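Local coordinates for protein argonaute 5 (Arabidopsis thaliana, PDB 4G0O), which probably recognises the 5' nucleotide of small RNAs through the nucleotide specificity loop of its MID domain, thereby sorting guides in gene regulation, at residues S20-R25 with L83-G88; T15-S20 with P53-P58. All coordinates share one frame; numbering follows the deposited sequence.

Contact 1: residues S20-R25 with L83-G88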
ATOM      1  N   SER A  20       2.411 -11.815  -4.477  1.00 28.53           N
ATOM      2  CA  SER A  20       1.758 -13.037  -4.021  1.00 28.61           C
ATOM      3  C   SER A  20       1.260 -13.847  -5.198  1.00 27.30           C
ATOM      4  O   SER A  20       0.691 -13.309  -6.145  1.00 28.29           O
ATOM      5  CB  SER A  20       0.583 -12.735  -3.108  1.00 29.20           C
ATOM      6  OG  SER A  20      -0.158 -13.925  -2.867  1.00 24.72           O
ATOM      7  N   THR A  21       1.466 -15.153  -5.123  1.00 27.88           N
ATOM      8  CA  THR A  21       1.031 -16.056  -6.171  1.00 36.22           C
ATOM      9  C   THR A  21      -0.318 -16.693  -5.816  1.00 39.59           C
ATOM     10  O   THR A  21      -1.119 -17.088  -6.686  1.00 38.75           O
ATOM     11  CB  THR A  21       2.074 -17.153  -6.354  1.00 35.76           C
ATOM     12  OG1 THR A  21       3.307 -16.565  -6.801  1.00 43.72           O
ATOM     13  CG2 THR A  21       1.598 -18.169  -7.355  1.00 44.21           C
ATOM     14  N   ARG A  22      -0.569 -16.767  -4.520  1.00 34.05           N
ATOM     15  CA  ARG A  22      -1.660 -17.568  -4.007  1.00 36.69           C
ATOM     16  C   ARG A  22      -3.026 -16.931  -4.228  1.00 34.57           C
ATOM     17  O   ARG A  22      -4.010 -17.625  -4.479  1.00 41.70           O
ATOM     18  CB  ARG A  22      -1.448 -17.812  -2.521  1.00 34.67           C
ATOM     19  CG  ARG A  22      -1.630 -19.246  -2.141  1.00 46.12           C
ATOM     20  CD  ARG A  22      -0.366 -20.049  -2.397  1.00 46.61           C
ATOM     21  NE  ARG A  22       0.444 -20.136  -1.183  1.00 55.70           N
ATOM     22  CZ  ARG A  22       0.143 -20.906  -0.138  1.00 59.64           C
ATOM     23  NH1 ARG A  22      -0.953 -21.664  -0.153  1.00 58.40           N
ATOM     24  NH2 ARG A  22       0.938 -20.917   0.925  1.00 59.53           N
ATOM     25  N   ILE A  23      -3.088 -15.610  -4.139  1.00 31.69           N
ATOM     26  CA  ILE A  23      -4.376 -14.929  -4.050  1.00 31.18           C
ATOM     27  C   ILE A  23      -5.125 -14.834  -5.352  1.00 30.92           C
ATOM     28  O   ILE A  23      -4.534 -14.859  -6.432  1.00 31.64           O
ATOM     29  CB  ILE A  23      -4.245 -13.523  -3.437  1.00 27.57           C
ATOM     30  CG1 ILE A  23      -3.304 -12.659  -4.280  1.00 26.13           C
ATOM     31  CG2 ILE A  23      -3.734 -13.635  -2.019  1.00 27.13           C
ATOM     32  CD1 ILE A  23      -2.966 -11.320  -3.624  1.00 26.37           C
ATOM     33  N   ASP A  24      -6.446 -14.731  -5.242  1.00 37.40           N
ATOM     34  CA  ASP A  24      -7.266 -14.523  -6.413  1.00 35.40           C
ATOM     35  C   ASP A  24      -6.796 -13.255  -7.111  1.00 35.97           C
ATOM     36  O   ASP A  24      -6.394 -12.289  -6.454  1.00 36.02           O
ATOM     37  CB  ASP A  24      -8.735 -14.390  -6.044  1.00 38.59           C
ATOM     38  CG  ASP A  24      -9.608 -14.173  -7.262  1.00 50.70           C
ATOM     39  OD1 ASP A  24      -9.814 -13.000  -7.650  1.00 51.12           O
ATOM     40  OD2 ASP A  24     -10.058 -15.179  -7.856  1.00 56.27           O
ATOM     41  N   ARG A  25      -6.839 -13.260  -8.439  1.00 36.63           N
ATOM     42  CA  ARG A  25      -6.357 -12.127  -9.218  1.00 37.02           C
ATOM     43  C   ARG A  25      -7.191 -10.861  -9.033  1.00 40.30           C
ATOM     44  O   ARG A  25      -6.791  -9.788  -9.493  1.00 41.82           O
ATOM     45  CB  ARG A  25      -6.283 -12.486 -10.709  1.00 45.94           C
ATOM     46  CG  ARG A  25      -4.970 -13.153 -11.150  1.00 59.45           C
ATOM     47  CD  ARG A  25      -3.776 -12.167 -11.172  1.00 49.24           C
ATOM     48  NE  ARG A  25      -2.548 -12.771 -10.645  1.00 50.99           N
ATOM     49  CZ  ARG A  25      -1.595 -13.341 -11.386  1.00 51.51           C
ATOM     50  NH1 ARG A  25      -1.715 -13.397 -12.710  1.00 46.96           N
ATOM     51  NH2 ARG A  25      -0.519 -13.863 -10.795  1.00 47.31           N
ATOM     52  N   LEU A  83       2.911  -8.466  -0.150  1.00 20.20           N
ATOM     53  CA  LEU A  83       4.117  -9.266   0.087  1.00 24.18           C
ATOM     54  C   LEU A  83       4.033 -10.676  -0.478  1.00 24.98           C
ATOM     55  O   LEU A  83       2.949 -11.231  -0.636  1.00 27.18           O
ATOM     56  CB  LEU A  83       4.387  -9.374   1.600  1.00 23.27           C
ATOM     57  CG  LEU A  83       4.680  -8.067   2.332  1.00 27.40           C
ATOM     58  CD1 LEU A  83       4.549  -8.255   3.848  1.00 25.31           C
ATOM     59  CD2 LEU A  83       6.075  -7.569   1.926  1.00 28.78           C
ATOM     60  N   PRO A  84       5.194 -11.279  -0.758  1.00 28.99           N
ATOM     61  CA  PRO A  84       5.223 -12.674  -1.206  1.00 28.88           C
ATOM     62  C   PRO A  84       4.497 -13.588  -0.222  1.00 26.52           C
ATOM     63  O   PRO A  84       4.270 -13.194   0.929  1.00 26.51           O
ATOM     64  CB  PRO A  84       6.718 -12.993  -1.217  1.00 24.76           C
ATOM     65  CG  PRO A  84       7.348 -11.701  -1.514  1.00 29.59           C
ATOM     66  CD  PRO A  84       6.539 -10.679  -0.756  1.00 25.42           C
ATOM     67  N   ASP A  85       4.124 -14.781  -0.666  1.00 23.31           N
ATOM     68  CA  ASP A  85       3.432 -15.706   0.222  1.00 32.29           C
ATOM     69  C   ASP A  85       4.352 -16.213   1.324  1.00 29.77           C
ATOM     70  O   ASP A  85       3.913 -16.429   2.445  1.00 28.77           O
ATOM     71  CB  ASP A  85       2.832 -16.872  -0.564  1.00 31.37           C
ATOM     72  CG  ASP A  85       1.831 -16.409  -1.610  1.00 34.35           C
ATOM     73  OD1 ASP A  85       1.944 -16.850  -2.775  1.00 35.26           O
ATOM     74  OD2 ASP A  85       0.942 -15.588  -1.275  1.00 31.29           O
ATOM     75  N   VAL A  86       5.630 -16.408   1.011  1.00 29.42           N
ATOM     76  CA  VAL A  86       6.583 -16.869   2.016  1.00 29.27           C
ATOM     77  C   VAL A  86       7.282 -15.656   2.617  1.00 33.39           C
ATOM     78  O   VAL A  86       7.701 -14.747   1.884  1.00 31.66           O
ATOM     79  CB  VAL A  86       7.631 -17.830   1.407  1.00 36.60           C
ATOM     80  CG1 VAL A  86       8.479 -18.459   2.509  1.00 32.24           C
ATOM     81  CG2 VAL A  86       6.945 -18.918   0.578  1.00 31.54           C
ATOM     82  N   THR A  87       7.383 -15.603   3.943  1.00 30.66           N
ATOM     83  CA  THR A  87       7.990 -14.426   4.553  1.00 29.15           C
ATOM     84  C   THR A  87       9.506 -14.479   4.396  1.00 34.68           C
ATOM     85  O   THR A  87      10.057 -15.534   4.095  1.00 36.91           O
ATOM     86  CB  THR A  87       7.550 -14.208   6.031  1.00 36.89           C
ATOM     87  OG1 THR A  87       8.636 -14.491   6.923  1.00 37.27           O
ATOM     88  CG2 THR A  87       6.323 -15.064   6.381  1.00 29.86           C
ATOM     89  N   GLY A  88      10.168 -13.337   4.561  1.00 33.39           N
ATOM     90  CA  GLY A  88      11.615 -13.269   4.432  1.00 35.02           C
ATOM     91  C   GLY A  88      12.107 -12.225   3.439  1.00 38.99           C
ATOM     92  O   GLY A  88      13.307 -11.942   3.371  1.00 37.12           O
TER
HETATM   93  O   HOH W   1       4.384 -17.842  -4.533  1.00 35.91           O
HETATM   94  O   HOH W   2       3.035 -19.557  -2.850  1.00 35.19           O

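Contact 2: residues T15-S20 with P53-P58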
ATOM      1  N   THR A  15      -0.184   3.379  -6.381  1.00 24.64           N
ATOM      2  CA  THR A  15      -0.517   2.163  -7.113  1.00 26.96           C
ATOM      3  C   THR A  15      -0.211   0.951  -6.252  1.00 23.37           C
ATOM      4  O   THR A  15       0.234   1.086  -5.112  1.00 24.29           O
ATOM      5  CB  THR A  15       0.199   2.060  -8.483  1.00 25.74           C
ATOM      6  OG1 THR A  15      -0.344   0.963  -9.226  1.00 24.71           O
ATOM      7  CG2 THR A  15       1.697   1.872  -8.305  1.00 23.59           C
ATOM      8  N   CYS A  16      -0.454  -0.230  -6.801  1.00 25.53           N
ATOM      9  CA  CYS A  16      -0.354  -1.455  -6.029  1.00 21.67           C
ATOM     10  C   CYS A  16       0.507  -2.475  -6.748  1.00 27.49           C
ATOM     11  O   CYS A  16       0.392  -2.643  -7.969  1.00 24.66           O
ATOM     12  CB  CYS A  16      -1.740  -2.031  -5.831  1.00 21.10           C
ATOM     13  SG  CYS A  16      -1.778  -3.620  -5.001  1.00 22.91           S
ATOM     14  N   VAL A  17       1.359  -3.158  -5.986  1.00 22.31           N
ATOM     15  CA  VAL A  17       2.139  -4.268  -6.518  1.00 26.95           C
ATOM     16  C   VAL A  17       1.894  -5.492  -5.687  1.00 26.68           C
ATOM     17  O   VAL A  17       1.842  -5.419  -4.451  1.00 25.47           O
ATOM     18  CB  VAL A  17       3.646  -3.998  -6.460  1.00 29.94           C
ATOM     19  CG1 VAL A  17       4.406  -4.975  -7.347  1.00 30.94           C
ATOM     20  CG2 VAL A  17       3.911  -2.626  -6.911  1.00 31.31           C
ATOM     21  N   SER A  18       1.771  -6.626  -6.363  1.00 22.77           N
ATOM     22  CA  SER A  18       1.597  -7.887  -5.674  1.00 26.21           C
ATOM     23  C   SER A  18       2.688  -8.885  -6.025  1.00 26.47           C
ATOM     24  O   SER A  18       2.907  -9.201  -7.196  1.00 22.61           O
ATOM     25  CB  SER A  18       0.230  -8.484  -6.001  1.00 26.18           C
ATOM     26  OG  SER A  18       0.171  -9.812  -5.532  1.00 28.82           O
ATOM     27  N   PHE A  19       3.363  -9.383  -4.998  1.00 22.94           N
ATOM     28  CA  PHE A  19       4.313 -10.466  -5.165  1.00 26.67           C
ATOM     29  C   PHE A  19       3.718 -11.789  -4.679  1.00 28.38           C
ATOM     30  O   PHE A  19       4.430 -12.768  -4.473  1.00 31.21           O
ATOM     31  CB  PHE A  19       5.612 -10.159  -4.426  1.00 24.08           C
ATOM     32  CG  PHE A  19       6.243  -8.850  -4.832  1.00 24.24           C
ATOM     33  CD1 PHE A  19       6.230  -7.756  -3.972  1.00 23.40           C
ATOM     34  CD2 PHE A  19       6.821  -8.705  -6.081  1.00 23.87           C
ATOM     35  CE1 PHE A  19       6.810  -6.558  -4.347  1.00 24.21           C
ATOM     36  CE2 PHE A  19       7.389  -7.504  -6.467  1.00 24.35           C
ATOM     37  CZ  PHE A  19       7.388  -6.427  -5.596  1.00 23.22           C
ATOM     38  N   SER A  20       2.411 -11.815  -4.477  1.00 28.53           N
ATOM     39  CA  SER A  20       1.758 -13.037  -4.021  1.00 28.61           C
ATOM     40  C   SER A  20       1.260 -13.847  -5.198  1.00 27.30           C
ATOM     41  O   SER A  20       0.691 -13.309  -6.145  1.00 28.29           O
ATOM     42  CB  SER A  20       0.583 -12.735  -3.108  1.00 29.20           C
ATOM     43  OG  SER A  20      -0.158 -13.925  -2.867  1.00 24.72           O
ATOM     44  N   PRO A  53      -1.138   1.307 -13.892  1.00 29.16           N
ATOM     45  CA  PRO A  53      -1.945   0.107 -13.636  1.00 26.67           C
ATOM     46  C   PRO A  53      -1.327  -0.788 -12.560  1.00 26.35           C
ATOM     47  O   PRO A  53      -0.112  -0.778 -12.409  1.00 29.27           O
ATOM     48  CB  PRO A  53      -1.902  -0.625 -14.986  1.00 29.81           C
ATOM     49  CG  PRO A  53      -1.672   0.448 -15.988  1.00 30.41           C
ATOM     50  CD  PRO A  53      -0.753   1.416 -15.314  1.00 29.19           C
ATOM     51  N   PHE A  54      -2.140  -1.559 -11.843  1.00 24.44           N
ATOM     52  CA  PHE A  54      -1.600  -2.479 -10.849  1.00 24.96           C
ATOM     53  C   PHE A  54      -0.690  -3.492 -11.527  1.00 30.35           C
ATOM     54  O   PHE A  54      -0.883  -3.834 -12.696  1.00 29.70           O
ATOM     55  CB  PHE A  54      -2.715  -3.221 -10.102  1.00 24.17           C
ATOM     56  CG  PHE A  54      -3.462  -2.370  -9.117  1.00 27.65           C
ATOM     57  CD1 PHE A  54      -4.364  -2.948  -8.232  1.00 30.53           C
ATOM     58  CD2 PHE A  54      -3.271  -0.987  -9.072  1.00 28.16           C
ATOM     59  CE1 PHE A  54      -5.063  -2.164  -7.315  1.00 28.40           C
ATOM     60  CE2 PHE A  54      -3.966  -0.201  -8.161  1.00 29.19           C
ATOM     61  CZ  PHE A  54      -4.864  -0.795  -7.284  1.00 26.31           C
ATOM     62  N   ILE A  55       0.296  -3.976 -10.783  1.00 31.08           N
ATOM     63  CA  ILE A  55       1.239  -4.943 -11.302  1.00 27.86           C
ATOM     64  C   ILE A  55       1.219  -6.198 -10.431  1.00 33.40           C
ATOM     65  O   ILE A  55       1.159  -6.125  -9.202  1.00 28.66           O
ATOM     66  CB  ILE A  55       2.671  -4.353 -11.363  1.00 33.49           C
ATOM     67  CG1 ILE A  55       2.843  -3.232 -10.337  1.00 37.50           C
ATOM     68  CG2 ILE A  55       2.961  -3.778 -12.730  1.00 33.70           C
ATOM     69  CD1 ILE A  55       2.443  -1.805 -10.833  1.00 34.09           C
ATOM     70  N   SER A  56       1.242  -7.355 -11.074  1.00 33.03           N
ATOM     71  CA  SER A  56       1.380  -8.612 -10.363  1.00 32.46           C
ATOM     72  C   SER A  56       2.530  -9.370 -10.994  1.00 37.79           C
ATOM     73  O   SER A  56       2.567  -9.542 -12.212  1.00 40.03           O
ATOM     74  CB  SER A  56       0.096  -9.433 -10.463  1.00 36.17           C
ATOM     75  OG  SER A  56       0.226 -10.649  -9.748  1.00 39.47           O
ATOM     76  N   CYS A  57       3.486  -9.809 -10.183  1.00 33.55           N
ATOM     77  CA  CYS A  57       4.654 -10.475 -10.740  1.00 35.46           C
ATOM     78  C   CYS A  57       5.247 -11.441  -9.714  1.00 38.04           C
ATOM     79  O   CYS A  57       4.887 -11.374  -8.532  1.00 37.20           O
ATOM     80  CB  CYS A  57       5.673  -9.435 -11.198  1.00 37.84           C
ATOM     81  SG  CYS A  57       6.361  -8.473  -9.857  1.00 43.79           S
ATOM     82  N   PRO A  58       6.134 -12.362 -10.154  1.00 33.11           N
ATOM     83  CA  PRO A  58       6.655 -13.339  -9.201  1.00 31.33           C
ATOM     84  C   PRO A  58       7.599 -12.673  -8.220  1.00 32.90           C
ATOM     85  O   PRO A  58       8.230 -11.674  -8.565  1.00 34.42           O
ATOM     86  CB  PRO A  58       7.445 -14.309 -10.088  1.00 36.14           C
ATOM     87  CG  PRO A  58       6.949 -14.092 -11.467  1.00 40.49           C
ATOM     88  CD  PRO A  58       6.619 -12.631 -11.519  1.00 41.21           C
TER
HETATM   89  O   HOH W   3      -1.749 -11.515  -7.026  1.00 36.59           O
HETATM   90  O   HOH W   4       2.665 -12.631  -8.631  1.00 37.61           O

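Contact 1: residues S20-R25 with L83-G88
Leu83 meets Ser20 through its backbone: the Leu83 carbonyl O lies 3.7 Å from CB of Ser20, while CB of Leu83 points away from segment 20-25. CB of Pro84 also points away, and its CA comes nearest to Ser20 N. Asp85 carries the contact, its carboxylate reaching over to the turn made by Ser20, Thr21 and Arg22. The two oxygens divide the work. Asp85 OD2 accepts from Ser20 OG at 2.6 Å, met on its syn side and 22° out of the carboxylate plane; OG, anti to the Ser20 backbone N, also takes a weak bond from Arg22 N. Asp85 OD1 accepts from Thr21 N at 2.9 Å, again syn but 31° out of plane, and more weakly from Arg22 N. Two waters donate to the same OD1; one also bonds Thr21 OG1, the other, weakly, Arg22 NE. The Arg22 chain, bent at chi2 and chi3, lays CB against the carboxylate, with the guanidinium nearly perpendicular to it (81°). Arg22 NE makes a long salt bridge, 3.9 Å, to Asp85 OD1. These partners together fix the carboxylate's rotation. Segment 83-88 probably forms part of the nucleotide specificity loop, by analogy with other Argonaute MID domains, and Asp85 ties its start to 20-22. Both segments are loops that follow neighbouring parallel strands, 7-18 and 78-82, and lead to helices 27-42 and 90-101; Pro110 of helix 110-115 touches Ser20, Leu83 and Asp85, and Ile93 of helix 90-101 packs on Leu83 and Pro84.

Contact 2: residues T15-S20 with P53-P58
Cys16 meets Phe54 through its CB, which sits 3.4 Å from the centroid of the Phe54 ring and only 2° off the ring normal, a CH-pi contact over the middle of one face. Along the Phe54 side chain, CB passes near the carbonyl O of Cys16; beyond it, CG, CD1, CE1, CE2 and CZ are all about equally far from Cys16 CB, and CD1 also has SG close by. On the other branch Phe54 CD2 comes 3.5 Å from Thr15 OG1, a hydroxyl hydrogen-bonded to Ile52 O. The sulfur lies over the same face, 4.5 Å from Cys16 SG to the Phe54 ring centroid, put there by a chi1 of 175° that turns SG anti to its own backbone N. With an alanine at Phe54, Cys16 CB and SG would probably lose the ring face that covers them, leaving a gap beside Cys32 of helix 27-42. Between the backbones runs a parallel ladder, Val17 opposite Ile55 and Ser18 opposite Ser56, which puts the short strand 55-56 beside strand 7-18 in the parallel sheet of an alpha/beta, Rossmann-like MID domain. Two of its bonds are nearly straight, Ile55 N to Cys16 O at 3.1 Å and Cys57 N to Ser18 O at 3.1 Å; that from Ser18 N to Ile55 O, 2.9 Å, is more bent. On the face with Val17 and Ile55, Val17 CG2 touches Ile55 CG1 at 3.6 Å, both side chains resting on Ile69 of helix 62-72. Farther along, Cys57 SG approaches the Phe19 ring obliquely, 3.7 Å from Phe19 CE2. On the face with Ser18 and Ser56, Ser18 OG accepts from Ser20 N in an ST turn, and a water joins Ser18 OG to Ser20 O.

Overall arrangement
Ser20 belongs to both contacts, whose centres lie about 10 Å apart: contact 2 pairs the end of strand 7-18 with strand 55-56, and contact 1 takes up the chain as it leaves that strand. The segments alternate along the sequence, and strand 7-18 with its loop is held first to 53-58 and then to 83-88. Direct packing also links the two, with Pro84 CG 3.7 Å from Phe19 CB and Ile23 CD1 4.0 Å from Ser18 OG. Contact 1 thus holds the base of the probable specificity loop, while contact 2 lies behind it on strand 7-18, next to the strand that leads into the loop. No nucleotide takes part in either contact.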